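Local coordinates for protein putative cellulase CEL6 (Mycobacterium tuberculosis, PDB 1UP3) that probably hydrolyses internal beta-1,4-glucosidic bonds of cellulose as a family 6 glycoside hydrolase, binding a thio-linked cello-oligosaccharide in its active-site cleft, at residues Ala17-Val20 with Ala21-Ala25; Ser186-Val189 with Ser190-Tyr193; Ile260-Pro263 with Gly264-Asp267; Glu274-Ala277 with Gly278-Val281; Val281-Tyr284 with Ala285-Leu288. All coordinates share one frame; numbering follows the deposited sequence.

Contact 1. Residues Ala17-Val20 with Ala21-Ala25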
loop_
_atom_site.group_PDB
_atom_site.type_symbol
_atom_site.label_atom_id
_atom_site.label_comp_id
_atom_site.label_asym_id
_atom_site.label_seq_id
_atom_site.Cartn_x
_atom_site.Cartn_y
_atom_site.Cartn_z
ATOM N N ALA A 17 -2.208 10.032 -12.168
ATOM C CA ALA A 17 -1.289 11.075 -12.587
ATOM C C ALA A 17 -0.324 10.564 -13.658
ATOM O O ALA A 17 0.026 11.312 -14.574
ATOM C CB ALA A 17 -0.518 11.597 -11.384
ATOM N N ALA A 18 0.109 9.317 -13.533
ATOM C CA ALA A 18 0.984 8.703 -14.525
ATOM C C ALA A 18 0.314 8.651 -15.902
ATOM O O ALA A 18 0.958 8.882 -16.903
ATOM C CB ALA A 18 1.469 7.309 -14.098
ATOM N N MET A 19 -0.970 8.291 -15.948
ATOM C CA MET A 19 -1.697 8.214 -17.207
ATOM C C MET A 19 -1.866 9.610 -17.795
ATOM O O MET A 19 -1.695 9.797 -18.989
ATOM C CB MET A 19 -3.059 7.505 -17.018
ATOM C CG MET A 19 -3.810 7.328 -18.300
ATOM S SD MET A 19 -3.027 6.132 -19.380
ATOM C CE MET A 19 -3.454 4.646 -18.616
ATOM N N VAL A 20 -2.157 10.583 -16.953
ATOM C CA VAL A 20 -2.275 11.978 -17.410
ATOM C C VAL A 20 -0.933 12.442 -18.005
ATOM O O VAL A 20 -0.895 12.963 -19.123
ATOM C CB VAL A 20 -2.739 12.882 -16.286
ATOM C CG1 VAL A 20 -2.575 14.376 -16.683
ATOM C CG2 VAL A 20 -4.187 12.574 -15.964
ATOM N N ALA A 21 0.177 12.177 -17.310
ATOM C CA ALA A 21 1.496 12.486 -17.857
ATOM C C ALA A 21 1.773 11.760 -19.169
ATOM O O ALA A 21 2.327 12.332 -20.100
ATOM C CB ALA A 21 2.602 12.217 -16.837
ATOM N N ALA A 22 1.426 10.476 -19.252
ATOM C CA ALA A 22 1.756 9.679 -20.439
ATOM C C ALA A 22 0.985 10.193 -21.659
ATOM O O ALA A 22 1.498 10.212 -22.777
ATOM C CB ALA A 22 1.414 8.239 -20.189
ATOM N N ARG A 23 -0.248 10.607 -21.424
ATOM C CA ARG A 23 -1.096 11.142 -22.494
ATOM C C ARG A 23 -0.680 12.540 -22.944
ATOM O O ARG A 23 -0.876 12.900 -24.118
ATOM C CB ARG A 23 -2.551 11.134 -22.089
ATOM C CG ARG A 23 -3.124 9.726 -22.044
ATOM C CD ARG A 23 -4.631 9.720 -21.857
ATOM N NE ARG A 23 -4.976 9.602 -20.453
ATOM C CZ ARG A 23 -6.097 10.066 -19.893
ATOM N NH1 ARG A 23 -7.003 10.717 -20.616
ATOM N NH2 ARG A 23 -6.291 9.897 -18.578
ATOM N N ASN A 24 -0.074 13.305 -22.044
ATOM C CA ASN A 24 0.376 14.678 -22.329
ATOM C C ASN A 24 1.771 14.733 -22.940
ATOM O O ASN A 24 2.147 15.733 -23.590
ATOM C CB ASN A 24 0.392 15.501 -21.055
ATOM C CG ASN A 24 -0.946 16.108 -20.719
ATOM O OD1 ASN A 24 -1.625 16.697 -21.574
ATOM N ND2 ASN A 24 -1.316 16.013 -19.435
ATOM N N ALA A 25 2.549 13.668 -22.758
ATOM C CA ALA A 25 3.931 13.651 -23.194
ATOM C C ALA A 25 4.017 13.946 -24.704
ATOM O O ALA A 25 3.306 13.353 -25.506
ATOM C CB ALA A 25 4.551 12.336 -22.894
#

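Contact 2. Residues Ser186-Val189 with Ser190-Tyr193. With BGC (beta-D-glucopyranose), chain B.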
loop_
_atom_site.group_PDB
_atom_site.type_symbol
_atom_site.label_atom_id
_atom_site.label_comp_id
_atom_site.label_asym_id
_atom_site.label_seq_id
_atom_site.Cartn_x
_atom_site.Cartn_y
_atom_site.Cartn_z
ATOM N N SER A 186 0.738 -6.945 4.408
ATOM C CA SER A 186 1.532 -6.414 3.301
ATOM C C SER A 186 2.905 -6.029 3.752
ATOM O O SER A 186 3.112 -5.639 4.909
ATOM C CB SER A 186 0.820 -5.213 2.626
ATOM O OG SER A 186 0.490 -4.231 3.574
ATOM N N LEU A 187 3.852 -6.164 2.829
ATOM C CA LEU A 187 5.269 -5.834 3.057
ATOM C C LEU A 187 5.846 -4.921 1.984
ATOM O O LEU A 187 5.423 -4.944 0.824
ATOM C CB LEU A 187 6.092 -7.104 3.019
ATOM C CG LEU A 187 5.796 -8.200 4.054
ATOM C CD1 LEU A 187 6.637 -9.458 3.771
ATOM C CD2 LEU A 187 6.077 -7.635 5.450
ATOM N N ASN A 188 6.855 -4.151 2.385
ATOM C CA ASN A 188 7.668 -3.352 1.471
ATOM C C ASN A 188 6.973 -2.135 0.884
ATOM O O ASN A 188 7.468 -1.575 -0.097
ATOM C CB ASN A 188 8.206 -4.224 0.320
ATOM C CG ASN A 188 9.640 -3.848 -0.114
ATOM O OD1 ASN A 188 10.470 -3.362 0.684
ATOM N ND2 ASN A 188 9.908 -4.020 -1.388
ATOM N N VAL A 189 5.827 -1.744 1.458
ATOM C CA VAL A 189 5.052 -0.663 0.871
ATOM C C VAL A 189 5.877 0.635 0.859
ATOM O O VAL A 189 6.388 1.084 1.893
ATOM C CB VAL A 189 3.644 -0.473 1.557
ATOM C CG1 VAL A 189 2.942 0.771 0.994
ATOM C CG2 VAL A 189 2.798 -1.705 1.400
ATOM N N SER A 190 6.000 1.231 -0.317
ATOM C CA SER A 190 6.810 2.394 -0.525
ATOM C C SER A 190 8.281 2.209 -0.256
ATOM O O SER A 190 8.976 3.202 -0.151
ATOM C CB SER A 190 6.268 3.610 0.250
ATOM O OG SER A 190 4.899 3.778 -0.017
ATOM N N ASN A 191 8.753 0.981 -0.131
ATOM C CA ASN A 191 10.195 0.766 0.080
ATOM C C ASN A 191 10.796 -0.013 -1.087
ATOM O O ASN A 191 10.199 -0.099 -2.144
ATOM C CB ASN A 191 10.428 0.158 1.455
ATOM C CG ASN A 191 11.699 0.658 2.085
ATOM O OD1 ASN A 191 12.783 0.451 1.539
ATOM N ND2 ASN A 191 11.583 1.325 3.255
ATOM N N PHE A 192 11.995 -0.517 -0.886
ATOM C CA PHE A 192 12.889 -0.875 -1.973
ATOM C C PHE A 192 13.576 -2.210 -1.778
ATOM O O PHE A 192 14.438 -2.537 -2.596
ATOM C CB PHE A 192 13.955 0.251 -2.137
ATOM C CG PHE A 192 13.369 1.624 -2.338
ATOM C CD1 PHE A 192 13.034 2.079 -3.591
ATOM C CD2 PHE A 192 13.093 2.435 -1.236
ATOM C CE1 PHE A 192 12.451 3.341 -3.750
ATOM C CE2 PHE A 192 12.492 3.673 -1.395
ATOM C CZ PHE A 192 12.173 4.119 -2.622
ATOM N N TYR A 193 13.237 -2.961 -0.714
ATOM C CA TYR A 193 13.954 -4.198 -0.429
ATOM C C TYR A 193 13.613 -5.274 -1.464
ATOM O O TYR A 193 12.530 -5.285 -2.004
ATOM C CB TYR A 193 13.705 -4.664 1.006
ATOM C CG TYR A 193 14.220 -3.672 2.003
ATOM C CD1 TYR A 193 15.583 -3.547 2.204
ATOM C CD2 TYR A 193 13.361 -2.784 2.667
ATOM C CE1 TYR A 193 16.090 -2.588 3.064
ATOM C CE2 TYR A 193 13.872 -1.811 3.520
ATOM C CZ TYR A 193 15.213 -1.713 3.701
ATOM O OH TYR A 193 15.720 -0.737 4.545
HETATM C C2 BGC B . 9.025 6.428 6.623
HETATM C C3 BGC B . 7.671 6.361 5.931
HETATM C C4 BGC B . 7.735 5.439 4.713
HETATM C C5 BGC B . 8.343 4.089 5.149
HETATM C C6 BGC B . 8.590 3.168 3.946
HETATM C C1 BGC B . 9.513 5.013 6.955
HETATM O O2 BGC B . 8.979 7.274 7.787
HETATM O O3 BGC B . 7.204 7.650 5.563
HETATM O O4 BGC B . 6.447 5.219 4.129
HETATM O O5 BGC B . 9.605 4.256 5.774
HETATM O O6 BGC B . 9.072 1.908 4.372
#

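Contact 3. Residues Ile260-Pro263 with Gly264-Asp267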
loop_
_atom_site.group_PDB
_atom_site.type_symbol
_atom_site.label_atom_id
_atom_site.label_comp_id
_atom_site.label_asym_id
_atom_site.label_seq_id
_atom_site.Cartn_x
_atom_site.Cartn_y
_atom_site.Cartn_z
ATOM N N ILE A 260 1.951 -1.066 -4.856
ATOM C CA ILE A 260 1.118 -0.371 -3.880
ATOM C C ILE A 260 1.434 1.120 -3.918
ATOM O O ILE A 260 0.577 1.938 -4.281
ATOM C CB ILE A 260 1.231 -1.046 -2.492
ATOM C CG1 ILE A 260 0.809 -2.509 -2.632
ATOM C CG2 ILE A 260 0.318 -0.286 -1.489
ATOM C CD1 ILE A 260 0.932 -3.336 -1.402
ATOM N N LYS A 261 2.674 1.482 -3.616
ATOM C CA LYS A 261 3.181 2.796 -3.941
ATOM C C LYS A 261 3.075 3.021 -5.444
ATOM O O LYS A 261 3.277 2.086 -6.212
ATOM C CB LYS A 261 4.643 2.896 -3.493
ATOM C CG LYS A 261 5.448 4.095 -3.993
ATOM C CD LYS A 261 5.082 5.331 -3.283
ATOM C CE LYS A 261 5.814 6.523 -3.898
ATOM N NZ LYS A 261 5.739 7.700 -3.011
ATOM N N ARG A 262 2.731 4.259 -5.840
ATOM C CA ARG A 262 2.638 4.634 -7.244
ATOM C C ARG A 262 3.963 5.244 -7.717
ATOM O O ARG A 262 4.317 6.351 -7.291
ATOM C CB ARG A 262 1.511 5.638 -7.435
ATOM C CG ARG A 262 0.100 5.052 -7.215
ATOM C CD ARG A 262 -1.075 5.889 -7.784
ATOM N NE ARG A 262 -2.277 5.063 -7.942
ATOM C CZ ARG A 262 -3.403 5.391 -8.634
ATOM N NH1 ARG A 262 -3.554 6.529 -9.291
ATOM N NH2 ARG A 262 -4.394 4.535 -8.659
ATOM N N PRO A 263 4.702 4.544 -8.585
ATOM C CA PRO A 263 6.000 5.066 -9.069
ATOM C C PRO A 263 5.845 6.417 -9.673
ATOM O O PRO A 263 4.974 6.649 -10.498
ATOM C CB PRO A 263 6.433 4.068 -10.142
ATOM C CG PRO A 263 5.771 2.800 -9.737
ATOM C CD PRO A 263 4.427 3.213 -9.171
ATOM N N GLY A 264 6.723 7.325 -9.257
ATOM C CA GLY A 264 6.672 8.707 -9.707
ATOM C C GLY A 264 6.219 9.647 -8.616
ATOM O O GLY A 264 6.609 10.805 -8.601
ATOM N N GLU A 265 5.452 9.154 -7.644
ATOM C CA GLU A 265 5.045 10.003 -6.513
ATOM C C GLU A 265 6.198 10.248 -5.559
ATOM O O GLU A 265 6.968 9.321 -5.247
ATOM C CB GLU A 265 3.889 9.365 -5.748
ATOM C CG GLU A 265 2.584 9.510 -6.454
ATOM C CD GLU A 265 1.461 8.932 -5.583
ATOM O OE1 GLU A 265 1.676 8.683 -4.349
ATOM O OE2 GLU A 265 0.414 8.741 -6.081
ATOM N N SER A 266 6.374 11.505 -5.145
ATOM C CA SER A 266 7.421 11.861 -4.204
ATOM C C SER A 266 7.164 11.222 -2.847
ATOM O O SER A 266 6.036 11.110 -2.408
ATOM C CB SER A 266 7.530 13.369 -4.041
ATOM O OG SER A 266 8.538 13.687 -3.088
ATOM N N ASP A 267 8.235 10.840 -2.165
ATOM C CA ASP A 267 8.150 10.333 -0.802
ATOM C C ASP A 267 8.044 11.471 0.219
ATOM O O ASP A 267 7.762 11.217 1.408
ATOM C CB ASP A 267 9.337 9.430 -0.475
ATOM C CG ASP A 267 9.406 8.215 -1.366
ATOM O OD1 ASP A 267 8.368 7.516 -1.450
ATOM O OD2 ASP A 267 10.449 7.904 -2.007
HETATM O O HOH W 1 2.894 8.120 -1.927
HETATM O O HOH W 2 1.601 6.302 -3.702
#

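Contact 4. Residues Glu274-Ala277 with Gly278-Val281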
loop_
_atom_site.group_PDB
_atom_site.type_symbol
_atom_site.label_atom_id
_atom_site.label_comp_id
_atom_site.label_asym_id
_atom_site.label_seq_id
_atom_site.Cartn_x
_atom_site.Cartn_y
_atom_site.Cartn_z
ATOM N N GLU A 274 12.428 18.667 -1.913
ATOM C CA GLU A 274 11.753 17.881 -2.969
ATOM C C GLU A 274 10.238 18.016 -2.868
ATOM O O GLU A 274 9.726 18.621 -1.914
ATOM C CB GLU A 274 12.242 16.426 -2.936
ATOM C CG GLU A 274 13.670 16.377 -3.461
ATOM C CD GLU A 274 14.439 15.124 -3.199
ATOM O OE1 GLU A 274 13.995 14.268 -2.402
ATOM O OE2 GLU A 274 15.542 15.004 -3.810
ATOM N N PRO A 275 9.475 17.549 -3.859
ATOM C CA PRO A 275 8.025 17.775 -3.823
ATOM C C PRO A 275 7.294 17.104 -2.658
ATOM O O PRO A 275 7.761 16.090 -2.115
ATOM C CB PRO A 275 7.558 17.282 -5.192
ATOM C CG PRO A 275 8.760 17.374 -6.050
ATOM C CD PRO A 275 9.894 16.936 -5.140
ATOM N N GLN A 276 6.205 17.731 -2.214
ATOM C CA GLN A 276 5.432 17.208 -1.059
ATOM C C GLN A 276 5.102 15.728 -1.295
ATOM O O GLN A 276 4.875 15.301 -2.436
ATOM C CB GLN A 276 4.141 18.030 -0.927
ATOM C CG GLN A 276 3.261 17.747 0.252
ATOM C CD GLN A 276 1.816 18.249 0.045
ATOM O OE1 GLN A 276 1.342 18.384 -1.088
ATOM N NE2 GLN A 276 1.112 18.486 1.150
ATOM N N ALA A 277 5.010 14.961 -0.208
ATOM C CA ALA A 277 4.671 13.545 -0.283
ATOM C C ALA A 277 3.398 13.338 -1.073
ATOM O O ALA A 277 2.373 14.062 -0.874
ATOM C CB ALA A 277 4.575 12.923 1.116
ATOM N N GLY A 278 3.485 12.450 -2.064
ATOM C CA GLY A 278 2.349 12.085 -2.882
ATOM C C GLY A 278 2.187 12.798 -4.212
ATOM O O GLY A 278 1.391 12.366 -5.071
ATOM N N ARG A 279 2.944 13.874 -4.408
ATOM C CA ARG A 279 2.910 14.618 -5.647
ATOM C C ARG A 279 3.636 13.810 -6.727
ATOM O O ARG A 279 4.767 13.373 -6.550
ATOM C CB ARG A 279 3.614 15.970 -5.461
ATOM C CG ARG A 279 4.074 16.641 -6.709
ATOM C CD ARG A 279 3.092 17.584 -7.394
ATOM N NE ARG A 279 1.874 17.918 -6.660
ATOM C CZ ARG A 279 1.802 18.716 -5.595
ATOM N NH1 ARG A 279 2.899 19.251 -5.067
ATOM N NH2 ARG A 279 0.625 18.954 -5.027
ATOM N N PHE A 280 2.976 13.634 -7.867
ATOM C CA PHE A 280 3.575 12.928 -8.988
ATOM C C PHE A 280 4.648 13.762 -9.664
ATOM O O PHE A 280 4.430 14.938 -9.990
ATOM C CB PHE A 280 2.514 12.546 -10.034
ATOM C CG PHE A 280 3.053 11.703 -11.120
ATOM C CD1 PHE A 280 3.219 10.332 -10.956
ATOM C CD2 PHE A 280 3.429 12.261 -12.333
ATOM C CE1 PHE A 280 3.735 9.536 -11.977
ATOM C CE2 PHE A 280 3.957 11.449 -13.365
ATOM C CZ PHE A 280 4.117 10.113 -13.188
ATOM N N VAL A 281 5.782 13.141 -9.924
ATOM C CA VAL A 281 6.918 13.778 -10.571
ATOM C C VAL A 281 7.278 12.924 -11.775
ATOM O O VAL A 281 7.821 11.813 -11.629
ATOM C CB VAL A 281 8.136 13.865 -9.630
ATOM C CG1 VAL A 281 9.286 14.618 -10.291
ATOM C CG2 VAL A 281 7.748 14.512 -8.341
#

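Contact 5. Residues Val281-Tyr284 with Ala285-Leu288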
loop_
_atom_site.group_PDB
_atom_site.type_symbol
_atom_site.label_atom_id
_atom_site.label_comp_id
_atom_site.label_asym_id
_atom_site.label_seq_id
_atom_site.Cartn_x
_atom_site.Cartn_y
_atom_site.Cartn_z
ATOM N N VAL A 281 5.782 13.141 -9.924
ATOM C CA VAL A 281 6.918 13.778 -10.571
ATOM C C VAL A 281 7.278 12.924 -11.775
ATOM O O VAL A 281 7.821 11.813 -11.629
ATOM C CB VAL A 281 8.136 13.865 -9.630
ATOM C CG1 VAL A 281 9.286 14.618 -10.291
ATOM C CG2 VAL A 281 7.748 14.512 -8.341
ATOM N N SER A 282 7.012 13.425 -12.985
ATOM C CA SER A 282 7.295 12.597 -14.172
ATOM C C SER A 282 8.730 12.091 -14.208
ATOM O O SER A 282 8.999 10.948 -14.597
ATOM C CB SER A 282 6.988 13.336 -15.488
ATOM O OG SER A 282 5.598 13.445 -15.681
ATOM N N GLN A 283 9.697 12.949 -13.879
ATOM C CA GLN A 283 11.102 12.582 -13.893
ATOM C C GLN A 283 11.385 11.388 -12.988
ATOM O O GLN A 283 12.196 10.551 -13.318
ATOM C CB GLN A 283 11.991 13.773 -13.475
ATOM C CG GLN A 283 13.476 13.447 -13.545
ATOM C CD GLN A 283 13.930 13.396 -14.955
ATOM O OE1 GLN A 283 13.787 14.393 -15.672
ATOM N NE2 GLN A 283 14.410 12.230 -15.415
ATOM N N TYR A 284 10.744 11.335 -11.827
ATOM C CA TYR A 284 10.920 10.207 -10.917
ATOM C C TYR A 284 10.431 8.900 -11.547
ATOM O O TYR A 284 11.148 7.866 -11.475
ATOM C CB TYR A 284 10.201 10.435 -9.596
ATOM C CG TYR A 284 10.855 11.433 -8.637
ATOM C CD1 TYR A 284 11.966 12.191 -8.997
ATOM C CD2 TYR A 284 10.255 11.690 -7.433
ATOM C CE1 TYR A 284 12.515 13.099 -8.119
ATOM C CE2 TYR A 284 10.800 12.605 -6.516
ATOM C CZ TYR A 284 11.933 13.284 -6.868
ATOM O OH TYR A 284 12.495 14.205 -5.979
ATOM N N ALA A 285 9.256 8.940 -12.173
ATOM C CA ALA A 285 8.750 7.742 -12.881
ATOM C C ALA A 285 9.680 7.330 -14.028
ATOM O O ALA A 285 10.002 6.138 -14.200
ATOM C CB ALA A 285 7.330 7.948 -13.368
ATOM N N ILE A 286 10.137 8.316 -14.796
ATOM C CA ILE A 286 11.043 8.036 -15.909
ATOM C C ILE A 286 12.354 7.419 -15.422
ATOM O O ILE A 286 12.852 6.458 -16.012
ATOM C CB ILE A 286 11.257 9.330 -16.714
ATOM C CG1 ILE A 286 9.973 9.671 -17.443
ATOM C CG2 ILE A 286 12.397 9.207 -17.719
ATOM C CD1 ILE A 286 9.862 11.121 -17.921
ATOM N N ASP A 287 12.940 7.961 -14.349
ATOM C CA ASP A 287 14.190 7.404 -13.830
ATOM C C ASP A 287 14.024 5.951 -13.315
ATOM O O ASP A 287 14.864 5.081 -13.586
ATOM C CB ASP A 287 14.792 8.301 -12.750
ATOM C CG ASP A 287 15.271 9.676 -13.294
ATOM O OD1 ASP A 287 15.358 9.897 -14.525
ATOM O OD2 ASP A 287 15.586 10.605 -12.535
ATOM N N LEU A 288 12.935 5.689 -12.581
ATOM C CA LEU A 288 12.652 4.324 -12.133
ATOM C C LEU A 288 12.543 3.350 -13.315
ATOM O O LEU A 288 13.083 2.255 -13.261
ATOM C CB LEU A 288 11.360 4.269 -11.311
ATOM C CG LEU A 288 11.496 4.885 -9.907
ATOM C CD1 LEU A 288 10.135 5.206 -9.370
ATOM C CD2 LEU A 288 12.220 3.944 -8.926
#

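Contact 1. Residues Ala17-Val20 with Ala21-Ala25
Ala-17 opens the sequence of main-chain bonds by which helix 17-24 winds from residues 17-20 into 21-25: its O accepts the N-H of Ala-21 at 2.9 Å, nearly straight at 169°. One step on, Ala-18 O takes Ala-22 N, and the methyl of Ala-22 rests 3.4 Å from that same oxygen, Ala-18 O. Met-19 O binds Arg-23 N, while the Met-19 side chain meets the arginine one turn later. With CG anti to the backbone N (chi1 -177°), this methylene reaches the guanidinium at its edge, 3.3 Å from Arg-23 NE, and the bends at chi2 and chi3 carry the thioether onward. The Arg-23 chain, itself bent at chi3, crosses the methionine at a slant. Val-20 lies side by side with Asn-24, its CG1 3.4 Å from Asn-24 ND2; at their base, in the backbone, Asn-24 N bonds to Val-20 O with a more bent angle of 138°. Ala-25 then leaves helical geometry. The small methyls of Ala-17, Ala-18 and Ala-21 let Phe-280 pack close, and helix 30-36 touches the same alanine-rich face. This is the i to i+4 pattern of a short amphipathic surface alpha-helix, whose Met-19 and Ala-22 also line a pocket holding a polyethylene glycol molecule.

Contact 2. Residues Ser186-Val189 with Ser190-Tyr193
Asn-188 bonds through both ends of its amide to the main chain of a single residue, Tyr-193, five positions later, around a type II beta turn that runs from Asn-188 to Asn-191 just beyond strand 184-187 of the parallel sheet. Its OD1 receives Tyr-193 N at 3.1 Å, in the carbonyl plane and on a lone pair, whereas the bond from Asn-188 ND2 to Tyr-193 O is weak, bent to 122°. The stronger acceptor of ND2 is Asp-217 O, on the neighbouring strand, which helps fix the amide's rotation. OD1 also sits at the edge of the Tyr-193 ring, the amide and ring planes being 43° apart. The turn itself is closed by Asn-191 N, which reaches Asn-188 O at 2.9 Å from above the carbonyl plane. The Asn-188 amide ties down this buried loop, at the sheet end where the cello-oligosaccharide binds. Val-189 and Asn-191 belong to the glycan pocket; a glucose unit there is also hydrogen-bonded by Asp-82 and Asp-120. The carbonyl branch of Asn-191 is held within the loop, OD1 accepting Phe-192 N at 2.7 Å on a lone pair. That leaves ND2 of Asn-191 aimed at the sugar, where it donates to glucose O6 at 2.8 Å with an almost linear angle of 174°.

Contact 3. Residues Ile260-Pro263 with Gly264-Asp267
The chain reverses at a type II beta turn from Arg-262 to Glu-265, closed by Glu-265 N donating to Arg-262 O at 3.0 Å. Gly-264 takes its third position with a positive phi of 109°, where a beta carbon would be jammed against the preceding carbonyl oxygen, Pro-263 O. Lys-261 spans the turn: CG is anti to the backbone N (chi1 168°) and a bend at chi2 brings the ammonium across to the Glu-265 to Asp-267 arm. There NZ donates to Glu-265 O at 3.0 Å, coming from well above the carbonyl plane, and forms a salt bridge with Asp-267 OD1 at 3.1 Å, again from above the carboxylate plane. Asp-267 OD1 has a second cationic partner in Arg-220, with which it also forms a salt bridge. The turn belongs to the long loop between strand 254-258, at one edge of the parallel sheet, and helix 282-291. The extended Glu-265 chain crosses that of Arg-262 at a slant, OE2 lying 3.6 Å from Arg-262 CB, with carboxylate and guanidinium planes 46° apart. The other oxygen, OE1, works through two waters, one donating to it at 2.8 Å and accepting from Lys-261 NZ, the second linking it to Arg-262 N. The guanidinium itself turns outward, bonding to Ser-41 O and forming a salt bridge with Asp-13.

Contact 4. Residues Glu274-Ala277 with Gly278-Val281
A solvent-facing turn links Pro-275 and Gln-276 to Arg-279 and Val-281 in the loop that leads from strand 254-258 into helix 282-291. It is local packing around one backbone bond, Arg-279 N to Gln-276 O at 3.1 Å. Ala-277 and Gly-278 form the corner; Gly-278 has a phi of 96°, a conformation that calls for glycine because a beta carbon would press on Ala-277 O. On the inner side of the bend, the proline ring supplies the apolar surface: Pro-275 CG lies 3.8 Å from Val-281 CG2, the two side chains crossing at about a right angle, and Pro-275 CB lies 3.9 Å from Arg-279 CG. The arginine's first torsion, 160°, places CG opposite the backbone N and against the proline, before bends at chi2 and chi3 turn the guanidinium back toward Gln-276. Their polar ends approach loosely, Arg-279 NH2 standing 4.0 Å from Gln-276 OE1, with the amide and guanidinium planes 44° apart. From the neighbouring part of the loop, Ser-266 bonds to the main chain of Gly-278 and Arg-279, and Phe-280 packs on Ala-285. This is a proline-flanked type II beta turn with glycine third; it ends at Arg-279, and two residues later the chain reaches Val-281, the N-cap position of helix 282-291.

Contact 5. Residues Val281-Tyr284 with Ala285-Leu288
Gln-283 and Asp-287 form the polar, outward side of this helical turn, while Ser-282, Ala-285 and Ile-286 make its close-packed side. On the packed side, Ile-286 N donates to Ser-282 O at 2.9 Å, and the isoleucine's own CG1 branch lies 3.3 Å from that oxygen, Ser-282 O. CG1 is opposite the carbonyl carbon (chi1 -70°), an orientation that runs the branch back along the preceding turn. Ser-282, Ala-285 and Ile-286 all touch Leu-32 of helix 30-36, so this flank is packed helix to helix. Leu-288, also buried, settles over the end of the previous turn with CG 3.4 Å from Tyr-284 O, the acceptor of its backbone N-H. The opening bond is longer, Ala-285 N to Val-281 O at 3.3 Å, and Val-281 CG1 sits over one face of the Tyr-284 ring, 3.8 Å above its plane and displaced toward the rim. The outer side is held by one side-chain bond: Gln-283 NE2 donates to Asp-287 OD1 at 2.7 Å. The acceptor lies near the amide plane of Gln-283, but the donor meets the carboxylate from 39° above its plane. Tyr-284, Asp-287 and Leu-288 also border a bound polyethylene glycol. Together these features describe the N-terminal turns of the C-terminal alpha-helix, 282-291, packed along one flank on helix 30-36.

Overall arrangement
Only contact 2 is wholly buried, and it alone bonds the bound sugar, using amide groups where contacts 1 and 5 rely on regular helical bonds. Contacts 1 and 4 lie at the surface; contacts 3 and 5 are partly buried. Contacts 2, 3 and 4 are all built on type II beta turns, but charge and water organise contact 3, whereas contact 4 rests on proline packing, with only a distant approach of Gln-276 to Arg-279. Contacts 3 and 4 belong to one loop, joined by Gly-264 O to Val-281 N at 2.8 Å, and Val-281 passes directly from contact 4 into contact 5. Phe-280 of contact 4 packs against contacts 1 and 5, while Ser-190 touches Lys-261 between contacts 2 and 3.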